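Long-range contacts in bifunctional pinoresinol-lariciresinol reductase 1 (Thuja plicata, PDB 1QYD), which catalyses the NADPH-dependent, enantioselective reduction of (-)-pinoresinol to (-)-lariciresinol and on to (+)-secoisolariciresinol in lignan biosynthesis: residues 111-116 against 151-156; 75-80 against 107-112. One frame throughout, in Å; residues are numbered along the deposited sequence.

Interaction 1: residues 111-116 against 151-156; sequences RFLPSE and PYTYVS
R111 reaches across to T153 with the end of its side chain: NH1 gives a hydrogen bond to OG1 of T153 at 2.7 Å, and the acceptor lies close to the guanidinium plane. The CG of R111 lies anti to the backbone N (chi1 -156°), and bends at the next two torsions bring the head round to that hydroxyl. T213 OG1 takes NH1 as well, and D210 O takes NH2; the T153 hydroxyl accepts from R111 NH1 and donates to T213 O. The backbones, running roughly the same way, bridge once (F112 with Y152), joining edge strand 111-113 of the Rossmann-type parallel sheet to the chain leading into strand 154-156. F112 N bonds to P151 O at 2.7 Å, nearly straight (165°), and the same oxygen sits 3.1 Å from R111 CA in a CA-H...O contact. The return bond, T153 N to F112 O, is weak at 3.4 Å. P114 CG meets the edge of the Y154 ring at CE2, 3.6 Å away, while L113 CD2 touches V155 CG2 at 4.0 Å. Y154 OH is hydrogen-bonded to E146 OE1, and R142 makes a salt bridge through NH2 with E116 OE1 and a cation-pi contact with the Y154 ring. Helix 133-147 lies against F112, P114 and Y152, helix 197-207 packs on L113, T153 and V155, and strand 154-156 edges the three-stranded parallel sheet, next to 217-219.

Interaction 2: residues 75-80 against 107-112; sequences KQVDVV and GNIKRF
V80 and F112 pair as neighbours on parallel strands, with their side chains on the same face of the sheet. The F112 ring, its CG anti to the backbone N (chi1 -178°), meets the V80 carbonyl with its edge, CD1 lying 3.1 Å from V80 O; CD1 is also 3.5 Å from V80 CG1. V80 places CG1 between its own N and carbonyl carbon (chi1 38°), and that methyl also meets I109 CG1 at 3.6 Å, the two side chains crossing at about a right angle. On the other face V79 CG1 lies alongside R111 CB, 3.8 Å away, both side chains pointing the same way. Two backbone bonds join the segments: V80 N to R111 O at 3.0 Å, and, before the strand proper, K110 N to D78 O at 2.9 Å. In the loops that lead into the two strands, N108 points its side chain at 75-80. Its amide sits near the carbonyl oxygens of K75 and V77, with CG 3.8 Å from K75 CA, and the bent chain of K75 brings NZ to 3.8 Å from N108 CB. With an alanine here, the polar filling between the two loops would be gone, probably leaving a gap beside K75 and its chain freer to move. The contact lies at the N-terminal ends of the strands in the beta-alpha-beta crossover of strand 79-82, helix 96-105 and strand 111-113. Directional main-chain bonds fix its register, while apolar packing of V80, I109 and F112 against I103 fills the helix side and the polar loops stay more exposed.

Overall arrangement
Strand 111-113, an edge strand of the five-stranded parallel sheet, is common to both interactions, whose centres lie 12 Å apart. Interaction 2 ties it to strand 79-82 and interaction 1 carries it on to 151-156, with R111 and F112 serving in both. The two meet directly: L113 N lies 3.1 Å from V80 O, a probable hydrogen bond, and P151 CB packs 3.1 Å from K110 O. Interaction 1 runs up to the probable catalytic region, the E116 side chain coming within about 3 Å of that of R142, inferred to bind NADP(+), and about 4 Å of that of K138, the inferred proton acceptor. Interaction 2 stands farther back, the side chains of F112 and R142 being about 9 Å apart.

Interaction 1: residues 111-116 against 151-156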
ATOM      1  N   ARG A 111      -4.850 -24.617  14.041  1.00 19.88           N
ATOM      2  CA  ARG A 111      -4.609 -24.289  12.642  1.00 17.98           C
ATOM      3  C   ARG A 111      -5.131 -22.939  12.221  1.00 10.92           C
ATOM      4  O   ARG A 111      -6.268 -22.554  12.460  1.00 10.14           O
ATOM      5  CB  ARG A 111      -5.266 -25.250  11.662  1.00 24.41           C
ATOM      6  CG  ARG A 111      -4.593 -25.289  10.297  1.00 12.75           C
ATOM      7  CD  ARG A 111      -3.227 -25.948  10.396  1.00  8.44           C
ATOM      8  NE  ARG A 111      -3.295 -27.291  10.938  1.00  5.01           N
ATOM      9  CZ  ARG A 111      -3.466 -28.352  10.164  1.00 10.17           C
ATOM     10  NH1 ARG A 111      -3.596 -28.245   8.837  1.00 10.12           N
ATOM     11  NH2 ARG A 111      -3.454 -29.541  10.745  1.00  4.80           N
ATOM     12  N   PHE A 112      -4.225 -22.303  11.504  1.00 12.56           N
ATOM     13  CA  PHE A 112      -4.452 -21.022  10.866  1.00 12.65           C
ATOM     14  C   PHE A 112      -4.134 -21.135   9.377  1.00 11.63           C
ATOM     15  O   PHE A 112      -3.039 -21.558   8.982  1.00  8.18           O
ATOM     16  CB  PHE A 112      -3.564 -20.005  11.489  1.00 10.33           C
ATOM     17  CG  PHE A 112      -3.765 -18.616  10.933  1.00  2.89           C
ATOM     18  CD1 PHE A 112      -5.035 -18.148  10.623  1.00  2.00           C
ATOM     19  CD2 PHE A 112      -2.658 -17.782  10.793  1.00  7.14           C
ATOM     20  CE1 PHE A 112      -5.196 -16.834  10.176  1.00  6.62           C
ATOM     21  CE2 PHE A 112      -2.817 -16.475  10.344  1.00  2.00           C
ATOM     22  CZ  PHE A 112      -4.090 -16.001  10.036  1.00  2.59           C
ATOM     23  N   LEU A 113      -5.174 -20.786   8.604  1.00 10.03           N
ATOM     24  CA  LEU A 113      -5.159 -20.728   7.140  1.00  5.14           C
ATOM     25  C   LEU A 113      -5.314 -19.266   6.708  1.00  2.00           C
ATOM     26  O   LEU A 113      -6.409 -18.710   6.867  1.00  2.00           O
ATOM     27  CB  LEU A 113      -6.299 -21.581   6.540  1.00  2.00           C
ATOM     28  CG  LEU A 113      -6.139 -23.100   6.464  1.00  2.00           C
ATOM     29  CD1 LEU A 113      -6.547 -23.702   7.753  1.00  2.00           C
ATOM     30  CD2 LEU A 113      -7.063 -23.726   5.409  1.00  6.04           C
ATOM     31  N   PRO A 114      -4.235 -18.575   6.249  1.00  2.00           N
ATOM     32  CA  PRO A 114      -4.210 -17.165   5.809  1.00  2.11           C
ATOM     33  C   PRO A 114      -5.022 -16.832   4.571  1.00  4.08           C
ATOM     34  O   PRO A 114      -5.666 -17.712   3.994  1.00 11.95           O
ATOM     35  CB  PRO A 114      -2.760 -16.785   5.557  1.00  2.00           C
ATOM     36  CG  PRO A 114      -2.008 -17.818   6.281  1.00  3.21           C
ATOM     37  CD  PRO A 114      -2.881 -19.074   6.222  1.00  2.00           C
ATOM     38  N   SER A 115      -4.974 -15.553   4.176  1.00  3.63           N
ATOM     39  CA  SER A 115      -5.637 -15.088   2.978  1.00 13.56           C
ATOM     40  C   SER A 115      -4.666 -15.248   1.824  1.00 19.10           C
ATOM     41  O   SER A 115      -3.884 -14.350   1.493  1.00 26.87           O
ATOM     42  CB  SER A 115      -6.011 -13.646   3.083  1.00 14.24           C
ATOM     43  OG  SER A 115      -6.687 -13.360   1.878  1.00 10.29           O
ATOM     44  N   GLU A 116      -4.750 -16.486   1.313  1.00 17.94           N
ATOM     45  CA  GLU A 116      -4.006 -17.052   0.201  1.00 18.55           C
ATOM     46  C   GLU A 116      -5.005 -17.127  -0.960  1.00 19.93           C
ATOM     47  O   GLU A 116      -5.530 -16.116  -1.443  1.00 18.44           O
ATOM     48  CB  GLU A 116      -3.509 -18.436   0.644  1.00 14.38           C
ATOM     49  CG  GLU A 116      -2.373 -18.467   1.649  1.00 14.64           C
ATOM     50  CD  GLU A 116      -1.057 -17.935   1.109  1.00 13.99           C
ATOM     51  OE1 GLU A 116      -0.519 -18.528   0.178  1.00 17.74           O
ATOM     52  OE2 GLU A 116      -0.566 -16.931   1.620  1.00 17.41           O
ATOM     53  N   PRO A 151       0.399 -23.127  13.758  1.00 12.59           N
ATOM     54  CA  PRO A 151       0.123 -24.248  12.872  1.00 15.50           C
ATOM     55  C   PRO A 151      -0.583 -23.832  11.597  1.00 19.67           C
ATOM     56  O   PRO A 151      -1.763 -23.514  11.649  1.00 20.87           O
ATOM     57  CB  PRO A 151      -0.697 -25.172  13.708  1.00 17.32           C
ATOM     58  CG  PRO A 151      -0.506 -24.665  15.108  1.00 14.28           C
ATOM     59  CD  PRO A 151      -0.468 -23.186  14.915  1.00  9.90           C
ATOM     60  N   TYR A 152       0.102 -23.854  10.445  1.00 28.21           N
ATOM     61  CA  TYR A 152      -0.433 -23.405   9.139  1.00 30.84           C
ATOM     62  C   TYR A 152      -0.677 -24.401   8.003  1.00 28.47           C
ATOM     63  O   TYR A 152      -0.205 -25.539   7.940  1.00 28.71           O
ATOM     64  CB  TYR A 152       0.455 -22.283   8.528  1.00 29.05           C
ATOM     65  CG  TYR A 152       1.963 -22.499   8.600  1.00 34.85           C
ATOM     66  CD1 TYR A 152       2.599 -22.237   9.814  1.00 41.03           C
ATOM     67  CD2 TYR A 152       2.727 -22.942   7.513  1.00 33.33           C
ATOM     68  CE1 TYR A 152       3.978 -22.417   9.958  1.00 43.90           C
ATOM     69  CE2 TYR A 152       4.114 -23.122   7.646  1.00 32.08           C
ATOM     70  CZ  TYR A 152       4.737 -22.860   8.876  1.00 38.92           C
ATOM     71  OH  TYR A 152       6.107 -23.040   9.082  1.00 37.51           O
ATOM     72  N   THR A 153      -1.519 -23.942   7.085  1.00 26.21           N
ATOM     73  CA  THR A 153      -1.785 -24.653   5.844  1.00 21.10           C
ATOM     74  C   THR A 153      -1.975 -23.503   4.908  1.00 19.12           C
ATOM     75  O   THR A 153      -2.812 -22.641   5.171  1.00 14.36           O
ATOM     76  CB  THR A 153      -3.062 -25.452   5.857  1.00 16.67           C
ATOM     77  OG1 THR A 153      -3.019 -26.311   6.987  1.00 13.78           O
ATOM     78  CG2 THR A 153      -3.206 -26.251   4.583  1.00 17.71           C
ATOM     79  N   TYR A 154      -1.141 -23.433   3.867  1.00 19.65           N
ATOM     80  CA  TYR A 154      -1.309 -22.367   2.887  1.00 16.17           C
ATOM     81  C   TYR A 154      -2.065 -22.942   1.701  1.00 11.22           C
ATOM     82  O   TYR A 154      -1.597 -23.811   0.980  1.00  6.10           O
ATOM     83  CB  TYR A 154       0.046 -21.841   2.466  1.00 18.71           C
ATOM     84  CG  TYR A 154       0.826 -21.237   3.618  1.00 21.74           C
ATOM     85  CD1 TYR A 154       2.167 -21.549   3.770  1.00 24.10           C
ATOM     86  CD2 TYR A 154       0.221 -20.357   4.509  1.00 26.24           C
ATOM     87  CE1 TYR A 154       2.913 -20.977   4.798  1.00 28.17           C
ATOM     88  CE2 TYR A 154       0.962 -19.789   5.547  1.00 26.14           C
ATOM     89  CZ  TYR A 154       2.309 -20.095   5.682  1.00 23.87           C
ATOM     90  OH  TYR A 154       3.059 -19.485   6.661  1.00 26.40           O
ATOM     91  N   VAL A 155      -3.316 -22.515   1.557  1.00 10.48           N
ATOM     92  CA  VAL A 155      -4.194 -23.018   0.526  1.00  6.53           C
ATOM     93  C   VAL A 155      -4.019 -22.238  -0.754  1.00  9.15           C
ATOM     94  O   VAL A 155      -4.715 -21.251  -0.969  1.00  8.34           O
ATOM     95  CB  VAL A 155      -5.665 -22.950   0.978  1.00  8.47           C
ATOM     96  CG1 VAL A 155      -6.089 -24.287   1.549  1.00  2.00           C
ATOM     97  CG2 VAL A 155      -5.838 -21.879   2.061  1.00 21.27           C
ATOM     98  N   SER A 156      -3.020 -22.660  -1.564  1.00 13.35           N
ATOM     99  CA  SER A 156      -2.732 -22.139  -2.909  1.00 13.43           C
ATOM    100  C   SER A 156      -3.652 -22.938  -3.819  1.00  9.82           C
ATOM    101  O   SER A 156      -3.522 -24.150  -3.978  1.00  8.63           O
ATOM    102  CB  SER A 156      -1.315 -22.414  -3.264  1.00 16.08           C
ATOM    103  OG  SER A 156      -1.077 -21.613  -4.387  1.00 18.83           O
TER

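Interaction 2: residues 75-80 against 107-112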
ATOM      1  N   LYS A  75     -10.107 -17.689  21.594  1.00 18.03           N
ATOM      2  CA  LYS A  75     -10.040 -18.707  22.624  1.00 18.68           C
ATOM      3  C   LYS A  75     -11.233 -19.625  22.523  1.00 18.74           C
ATOM      4  O   LYS A  75     -11.196 -20.772  22.992  1.00 23.99           O
ATOM      5  CB  LYS A  75     -10.006 -18.087  24.008  1.00 18.44           C
ATOM      6  CG  LYS A  75      -8.673 -17.451  24.423  1.00 21.96           C
ATOM      7  CD  LYS A  75      -7.475 -18.387  24.467  1.00 26.32           C
ATOM      8  CE  LYS A  75      -7.466 -19.364  25.642  1.00 35.55           C
ATOM      9  NZ  LYS A  75      -6.388 -20.346  25.554  1.00 33.06           N
ATOM     10  N   GLN A  76     -12.281 -19.189  21.822  1.00 20.77           N
ATOM     11  CA  GLN A  76     -13.481 -20.016  21.701  1.00 18.14           C
ATOM     12  C   GLN A  76     -13.383 -21.036  20.576  1.00 13.25           C
ATOM     13  O   GLN A  76     -14.171 -21.978  20.503  1.00 10.13           O
ATOM     14  CB  GLN A  76     -14.723 -19.160  21.449  1.00 18.67           C
ATOM     15  CG  GLN A  76     -14.934 -17.940  22.346  1.00 27.53           C
ATOM     16  CD  GLN A  76     -14.746 -18.138  23.848  1.00 28.72           C
ATOM     17  OE1 GLN A  76     -15.294 -19.042  24.499  1.00 21.35           O
ATOM     18  NE2 GLN A  76     -13.930 -17.211  24.363  1.00 27.26           N
ATOM     19  N   VAL A  77     -12.391 -20.848  19.709  1.00 10.87           N
ATOM     20  CA  VAL A  77     -12.236 -21.724  18.569  1.00 15.48           C
ATOM     21  C   VAL A  77     -10.871 -22.422  18.380  1.00 18.20           C
ATOM     22  O   VAL A  77      -9.828 -22.023  18.894  1.00 22.86           O
ATOM     23  CB  VAL A  77     -12.621 -20.893  17.324  1.00 13.67           C
ATOM     24  CG1 VAL A  77     -14.060 -20.398  17.401  1.00 14.47           C
ATOM     25  CG2 VAL A  77     -11.685 -19.716  17.215  1.00 14.76           C
ATOM     26  N   ASP A  78     -10.883 -23.486  17.581  1.00 18.34           N
ATOM     27  CA  ASP A  78      -9.744 -24.322  17.227  1.00 16.80           C
ATOM     28  C   ASP A  78      -9.000 -23.834  15.992  1.00 20.45           C
ATOM     29  O   ASP A  78      -7.798 -23.555  16.029  1.00 18.84           O
ATOM     30  CB  ASP A  78     -10.208 -25.736  16.958  1.00 15.76           C
ATOM     31  CG  ASP A  78     -11.247 -26.274  17.929  1.00 25.99           C
ATOM     32  OD1 ASP A  78     -11.480 -25.688  18.987  1.00 32.66           O
ATOM     33  OD2 ASP A  78     -11.843 -27.299  17.614  1.00 37.05           O
ATOM     34  N   VAL A  79      -9.725 -23.759  14.867  1.00 15.94           N
ATOM     35  CA  VAL A  79      -9.143 -23.260  13.643  1.00  9.60           C
ATOM     36  C   VAL A  79      -9.585 -21.818  13.422  1.00  6.20           C
ATOM     37  O   VAL A  79     -10.606 -21.406  13.958  1.00  9.32           O
ATOM     38  CB  VAL A  79      -9.596 -24.191  12.512  1.00 12.91           C
ATOM     39  CG1 VAL A  79      -8.755 -23.874  11.284  1.00  6.02           C
ATOM     40  CG2 VAL A  79      -9.435 -25.683  12.902  1.00  7.55           C
ATOM     41  N   VAL A  80      -8.768 -20.985  12.771  1.00  7.01           N
ATOM     42  CA  VAL A  80      -9.118 -19.639  12.292  1.00  8.42           C
ATOM     43  C   VAL A  80      -8.712 -19.569  10.802  1.00 14.87           C
ATOM     44  O   VAL A  80      -7.586 -19.870  10.379  1.00 15.45           O
ATOM     45  CB  VAL A  80      -8.390 -18.502  13.076  1.00  7.57           C
ATOM     46  CG1 VAL A  80      -6.979 -18.931  13.396  1.00  7.95           C
ATOM     47  CG2 VAL A  80      -8.312 -17.208  12.247  1.00  2.00           C
ATOM     48  N   GLY A 107      -3.244 -19.486  22.791  1.00 23.11           N
ATOM     49  CA  GLY A 107      -2.403 -20.623  22.461  1.00 24.03           C
ATOM     50  C   GLY A 107      -3.197 -21.777  21.928  1.00 27.49           C
ATOM     51  O   GLY A 107      -2.637 -22.707  21.354  1.00 36.01           O
ATOM     52  N   ASN A 108      -4.513 -21.709  22.076  1.00 26.32           N
ATOM     53  CA  ASN A 108      -5.359 -22.817  21.697  1.00 25.89           C
ATOM     54  C   ASN A 108      -5.678 -23.040  20.214  1.00 22.84           C
ATOM     55  O   ASN A 108      -6.421 -23.983  19.928  1.00 19.08           O
ATOM     56  CB  ASN A 108      -6.635 -22.671  22.510  1.00 26.46           C
ATOM     57  CG  ASN A 108      -7.561 -21.585  21.997  1.00 26.25           C
ATOM     58  OD1 ASN A 108      -8.705 -21.883  21.635  1.00 20.66           O
ATOM     59  ND2 ASN A 108      -7.071 -20.342  21.943  1.00 19.54           N
ATOM     60  N   ILE A 109      -5.174 -22.221  19.261  1.00 23.68           N
ATOM     61  CA  ILE A 109      -5.410 -22.454  17.833  1.00 23.79           C
ATOM     62  C   ILE A 109      -4.513 -23.590  17.324  1.00 26.07           C
ATOM     63  O   ILE A 109      -3.284 -23.594  17.488  1.00 28.72           O
ATOM     64  CB  ILE A 109      -5.171 -21.114  17.044  1.00 20.95           C
ATOM     65  CG1 ILE A 109      -6.521 -20.614  16.562  1.00 16.52           C
ATOM     66  CG2 ILE A 109      -4.367 -21.261  15.757  1.00 24.44           C
ATOM     67  CD1 ILE A 109      -7.467 -19.911  17.532  1.00 10.08           C
ATOM     68  N   LYS A 110      -5.206 -24.604  16.779  1.00 26.44           N
ATOM     69  CA  LYS A 110      -4.604 -25.791  16.188  1.00 25.52           C
ATOM     70  C   LYS A 110      -4.258 -25.619  14.708  1.00 22.96           C
ATOM     71  O   LYS A 110      -3.470 -26.392  14.168  1.00 23.92           O
ATOM     72  CB  LYS A 110      -5.557 -26.984  16.341  1.00 30.57           C
ATOM     73  CG  LYS A 110      -5.665 -27.588  17.734  1.00 33.78           C
ATOM     74  CD  LYS A 110      -4.306 -28.195  18.060  1.00 44.98           C
ATOM     75  CE  LYS A 110      -4.227 -28.752  19.476  1.00 45.75           C
ATOM     76  NZ  LYS A 110      -2.920 -29.348  19.669  1.00 44.70           N
ATOM     77  N   ARG A 111      -4.850 -24.617  14.041  1.00 19.88           N
ATOM     78  CA  ARG A 111      -4.609 -24.289  12.642  1.00 17.98           C
ATOM     79  C   ARG A 111      -5.131 -22.939  12.221  1.00 10.92           C
ATOM     80  O   ARG A 111      -6.268 -22.554  12.460  1.00 10.14           O
ATOM     81  CB  ARG A 111      -5.266 -25.250  11.662  1.00 24.41           C
ATOM     82  CG  ARG A 111      -4.593 -25.289  10.297  1.00 12.75           C
ATOM     83  CD  ARG A 111      -3.227 -25.948  10.396  1.00  8.44           C
ATOM     84  NE  ARG A 111      -3.295 -27.291  10.938  1.00  5.01           N
ATOM     85  CZ  ARG A 111      -3.466 -28.352  10.164  1.00 10.17           C
ATOM     86  NH1 ARG A 111      -3.596 -28.245   8.837  1.00 10.12           N
ATOM     87  NH2 ARG A 111      -3.454 -29.541  10.745  1.00  4.80           N
ATOM     88  N   PHE A 112      -4.225 -22.303  11.504  1.00 12.56           N
ATOM     89  CA  PHE A 112      -4.452 -21.022  10.866  1.00 12.65           C
ATOM     90  C   PHE A 112      -4.134 -21.135   9.377  1.00 11.63           C
ATOM     91  O   PHE A 112      -3.039 -21.558   8.982  1.00  8.18           O
ATOM     92  CB  PHE A 112      -3.564 -20.005  11.489  1.00 10.33           C
ATOM     93  CG  PHE A 112      -3.765 -18.616  10.933  1.00  2.89           C
ATOM     94  CD1 PHE A 112      -5.035 -18.148  10.623  1.00  2.00           C
ATOM     95  CD2 PHE A 112      -2.658 -17.782  10.793  1.00  7.14           C
ATOM     96  CE1 PHE A 112      -5.196 -16.834  10.176  1.00  6.62           C
ATOM     97  CE2 PHE A 112      -2.817 -16.475  10.344  1.00  2.00           C
ATOM     98  CZ  PHE A 112      -4.090 -16.001  10.036  1.00  2.59           C
TER